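Local coordinates for uncharacterized protein (Trypanosoma congolense, PDB 4E40), which is the trypanosome's cell-surface haptoglobin-hemoglobin receptor, represented here by its helical-bundle part, and probably serves nutrient uptake, at residues 121-126 with 204-209; 172-176 with 198-203. All blocks are in the same frame, centred on the assembly; numbering follows the deposited sequence. Where two conformers were deposited one is given.

Contact 1. Residues 121-126 with 204-209; sequences GATEHA and NLDKDV
His-125 lays its imidazole over the side chain of Asn-204: CB of Asn-204 stands 3.5 Å from the ring centroid and 12° off the ring normal, a CH-pi contact over one face. The Asn-204 amide itself lies farther out, its plane turned 45° from that of the ring. A carboxylate comes in from the side, where OD2 of Asp-208 sits in the ring plane at the edge, 3.2 Å from CD2 of His-125. This is a carbon-edge approach rather than a hydrogen bond, and the carboxylate would probably favour a positively polarised imidazole. CB of His-125 points toward helix 192-246, and CG, anti to the carbonyl carbon, brings the ring over CB of Asn-204.

Beside the imidazole the contact is aliphatic. Leu-205 straddles one helical turn of its partner, with CD1 3.8 Å from CB of Ala-122 and CD2 3.9 Å from CB of Ala-126. CD1 also meets the backbone, 3.4 Å from O of Ala-122. The small side chain of Ala-122 lets the backbones come close, its CA 5.0 Å from CA of Leu-205.

Segments 121-126 of helix 82-147 and 204-209 of helix 192-246 run antiparallel, their axes 8.7 Å apart at closest and 154° between their directions. Helix 28-73 packs against the apolar side as the third member of the bundle, bringing Leu-36 onto Ala-122 and Leu-35 onto Leu-205.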
# COMPACT_ATOMS: atom_id res chain seq x y z
N GLY A 121 5.49 -1.33 -6.68
CA GLY A 121 5.85 0.03 -7.16
C GLY A 121 6.35 0.88 -6.00
O GLY A 121 7.32 1.62 -6.16
N ALA A 122 5.72 0.80 -4.84
CA ALA A 122 6.06 1.61 -3.69
C ALA A 122 7.46 1.24 -3.26
O ALA A 122 8.27 2.12 -2.84
CB ALA A 122 5.09 1.32 -2.56
N THR A 123 7.76 -0.04 -3.28
CA THR A 123 9.12 -0.50 -2.93
C THR A 123 10.17 0.18 -3.80
O THR A 123 11.21 0.61 -3.28
CB THR A 123 9.22 -2.05 -2.96
OG1 THR A 123 8.27 -2.55 -2.01
CG2 THR A 123 10.61 -2.50 -2.62
N GLU A 124 9.88 0.30 -5.12
CA GLU A 124 10.80 0.94 -6.02
C GLU A 124 10.89 2.43 -5.75
O GLU A 124 12.00 2.97 -5.80
CB GLU A 124 10.40 0.72 -7.51
CG GLU A 124 10.55 -0.72 -7.96
CD GLU A 124 11.92 -1.31 -7.66
OE1 GLU A 124 12.92 -0.61 -7.99
OE2 GLU A 124 11.96 -2.39 -6.97
N HIS A 125 9.76 3.06 -5.40
CA HIS A 125 9.88 4.50 -5.02
C HIS A 125 10.72 4.70 -3.78
O HIS A 125 11.51 5.68 -3.70
CB HIS A 125 8.49 5.13 -4.83
CG HIS A 125 7.68 5.22 -6.12
ND1 HIS A 125 8.19 5.79 -7.22
CD2 HIS A 125 6.40 4.80 -6.45
CE1 HIS A 125 7.28 5.69 -8.24
NE2 HIS A 125 6.20 5.13 -7.76
N ALA A 126 10.61 3.80 -2.81
CA ALA A 126 11.38 3.99 -1.58
C ALA A 126 12.87 3.80 -1.86
O ALA A 126 13.69 4.58 -1.31
CB ALA A 126 10.90 2.99 -0.52
N ASN A 204 5.05 9.86 -4.65
CA ASN A 204 4.47 8.63 -5.28
C ASN A 204 4.38 7.50 -4.25
O ASN A 204 3.40 6.76 -4.23
CB ASN A 204 5.25 8.21 -6.53
CG ASN A 204 4.94 9.13 -7.71
OD1 ASN A 204 3.82 9.64 -7.79
ND2 ASN A 204 5.87 9.27 -8.64
N LEU A 205 5.41 7.38 -3.41
CA LEU A 205 5.45 6.40 -2.32
C LEU A 205 4.27 6.62 -1.37
O LEU A 205 3.57 5.67 -1.04
CB LEU A 205 6.81 6.50 -1.63
CG LEU A 205 7.02 5.68 -0.36
CD1 LEU A 205 6.71 4.16 -0.57
CD2 LEU A 205 8.43 5.88 0.13
N ASP A 206 4.08 7.86 -0.93
CA ASP A 206 3.02 8.22 0.01
C ASP A 206 1.67 7.86 -0.62
O ASP A 206 0.84 7.19 0.05
CB ASP A 206 3.14 9.73 0.28
CG ASP A 206 2.35 10.20 1.44
OD1 ASP A 206 1.76 9.40 2.20
OD2 ASP A 206 2.42 11.45 1.69
N LYS A 207 1.46 8.23 -1.88
CA LYS A 207 0.21 7.94 -2.61
C LYS A 207 -0.03 6.44 -2.70
O LYS A 207 -1.17 5.96 -2.49
CB LYS A 207 0.26 8.53 -3.99
CG LYS A 207 -0.01 10.02 -3.97
CD LYS A 207 0.20 10.56 -5.38
CE LYS A 207 -0.49 11.91 -5.59
NZ LYS A 207 0.16 12.99 -4.80
N ASP A 208 1.03 5.70 -3.00
CA ASP A 208 0.90 4.24 -3.21
C ASP A 208 0.51 3.54 -1.92
O ASP A 208 -0.31 2.60 -1.97
CB ASP A 208 2.19 3.62 -3.77
CG ASP A 208 2.39 3.92 -5.27
OD1 ASP A 208 1.46 4.41 -5.95
OD2 ASP A 208 3.50 3.70 -5.78
N VAL A 209 1.06 3.97 -0.79
CA VAL A 209 0.79 3.32 0.47
C VAL A 209 -0.64 3.69 0.89
O VAL A 209 -1.35 2.81 1.39
CB VAL A 209 1.87 3.60 1.55
CG1 VAL A 209 1.42 3.03 2.88
CG2 VAL A 209 3.24 3.05 1.10

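Contact 2. Residues 172-176 with 198-203; sequences AKSLA and ILTSLD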
# COMPACT_ATOMS: atom_id res chain seq x y z
N ALA A 172 8.27 15.02 2.32
CA ALA A 172 8.47 15.76 1.05
C ALA A 172 8.19 17.25 1.26
O ALA A 172 8.89 18.08 0.67
CB ALA A 172 7.55 15.18 -0.08
N LYS A 173 7.23 17.60 2.08
CA LYS A 173 6.93 18.98 2.36
C LYS A 173 8.07 19.68 3.05
O LYS A 173 8.46 20.80 2.64
CB LYS A 173 5.66 19.02 3.23
CG LYS A 173 5.25 20.45 3.58
CD LYS A 173 3.99 20.42 4.47
CE LYS A 173 3.54 21.85 4.81
NZ LYS A 173 2.29 21.77 5.64
N SER A 174 8.64 19.06 4.09
CA SER A 174 9.72 19.76 4.76
C SER A 174 11.00 19.83 3.92
O SER A 174 11.71 20.83 3.96
CB SER A 174 10.02 19.13 6.17
OG SER A 174 10.67 17.85 5.98
N LEU A 175 11.25 18.82 3.08
CA LEU A 175 12.43 18.86 2.27
C LEU A 175 12.27 19.97 1.21
O LEU A 175 13.23 20.67 0.94
CB LEU A 175 12.66 17.48 1.64
CG LEU A 175 13.83 17.45 0.64
CD1 LEU A 175 15.18 17.85 1.29
CD2 LEU A 175 13.90 16.04 0.05
N ALA A 176 11.07 20.02 0.61
CA ALA A 176 10.86 21.10 -0.39
C ALA A 176 11.05 22.47 0.24
O ALA A 176 11.65 23.36 -0.41
CB ALA A 176 9.47 20.94 -1.00
N ILE A 198 13.74 13.05 -5.67
CA ILE A 198 13.41 12.62 -4.30
C ILE A 198 11.98 13.02 -4.00
O ILE A 198 11.27 12.25 -3.43
CB ILE A 198 14.33 13.29 -3.22
CG1 ILE A 198 15.78 12.84 -3.43
CG2 ILE A 198 13.82 12.92 -1.81
CD1 ILE A 198 16.77 13.79 -2.72
N LEU A 199 11.60 14.27 -4.33
CA LEU A 199 10.30 14.81 -4.03
C LEU A 199 9.22 13.99 -4.80
O LEU A 199 8.25 13.58 -4.17
CB LEU A 199 10.21 16.29 -4.42
CG LEU A 199 11.11 17.25 -3.62
CD1 LEU A 199 10.90 18.69 -4.14
CD2 LEU A 199 10.69 17.17 -2.13
N THR A 200 9.48 13.71 -6.08
CA THR A 200 8.54 12.87 -6.86
C THR A 200 8.44 11.46 -6.29
O THR A 200 7.31 10.91 -6.14
CB THR A 200 8.83 12.92 -8.35
OG1 THR A 200 10.17 12.59 -8.63
CG2 THR A 200 8.64 14.26 -8.85
N SER A 201 9.58 10.87 -5.96
CA SER A 201 9.56 9.48 -5.40
C SER A 201 8.85 9.44 -4.06
O SER A 201 8.00 8.54 -3.84
CB SER A 201 10.96 8.93 -5.24
OG SER A 201 11.59 8.74 -6.51
N LEU A 202 9.11 10.40 -3.16
CA LEU A 202 8.41 10.39 -1.88
C LEU A 202 6.90 10.63 -2.04
O LEU A 202 6.11 10.01 -1.31
CB LEU A 202 8.94 11.50 -0.95
CG LEU A 202 10.33 11.18 -0.39
CD1 LEU A 202 10.86 12.42 0.37
CD2 LEU A 202 10.35 9.94 0.51
N ASP A 203 6.51 11.52 -2.95
CA ASP A 203 5.07 11.79 -3.14
C ASP A 203 4.35 10.58 -3.80
O ASP A 203 3.20 10.27 -3.48
CB ASP A 203 4.84 13.15 -3.81
CG ASP A 203 5.15 14.36 -2.86
OD1 ASP A 203 4.56 14.43 -1.73
OD2 ASP A 203 5.97 15.27 -3.21
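Leu-199 reaches across to helix 172-180 and lays its CD2 over the first turn, 3.5 Å from the carbonyl O of Ala-172 and 4.0 Å from N of Ala-176. That O and N are already joined by the helix's own backbone hydrogen bond, so the methyl rests on a satisfied pair. The conformation explains the reach: CG lies anti to the carbonyl carbon (chi1 -66°), and the branched end then comes nearer the partner than the direction of CB suggests, CD1 continuing the extended chain. CD1 goes to the methyl of Ala-176, 4.1 Å away.

Leu-175 is built the other way, with CG opposite the backbone N (chi1 175°). This brings its CD2 against two consecutive residues of the facing helix, 3.6 Å from CG2 of Ile-198 and 4.0 Å from CD2 of Leu-199. It meets Ile-198 at about a right angle, branch against branch, and runs obliquely to Leu-199.

At the other end Ala-172 points its CB at the facing helix, 4.0 Å from CB of Leu-202. The carboxylate of Asp-203 also approaches this methyl, but Asp-203 was modelled in two conformers and the detail is doubtful.

Leu-21 and Leu-25 of helix 12-26 and Val-28 of helix 28-73 continue the apolar cluster around Leu-175. A polar tie of the short helix lies elsewhere, where OG of Ser-174 is hydrogen-bonded to NE2 of Gln-24 on helix 12-26. Between the two segments themselves the contact is methyl against methyl and methyl against backbone, which implies burial of aliphatic surface with no directional polar bond.

In the fold
Helix 192-246 is the element common to both contacts, which follow one another along it with centres about 12 Å apart. Residues 198-203 meet the short helix 172-180, and the next turn and a half, 204-209, meets the long helix 82-147. Residues 172-176 and 198-203 both fall between the two halves of contact 1 in sequence. The two contacts touch where CB of His-125 comes 3.6 Å from O of Ser-201. Contact 2 lies where shorter helices join the long antiparallel bundle. The side chain of Val-209 is about 8 Å from that of Arg-42, which binds heme b in another structure of this protein, no heme being bound here; contact 2 is remote from that site.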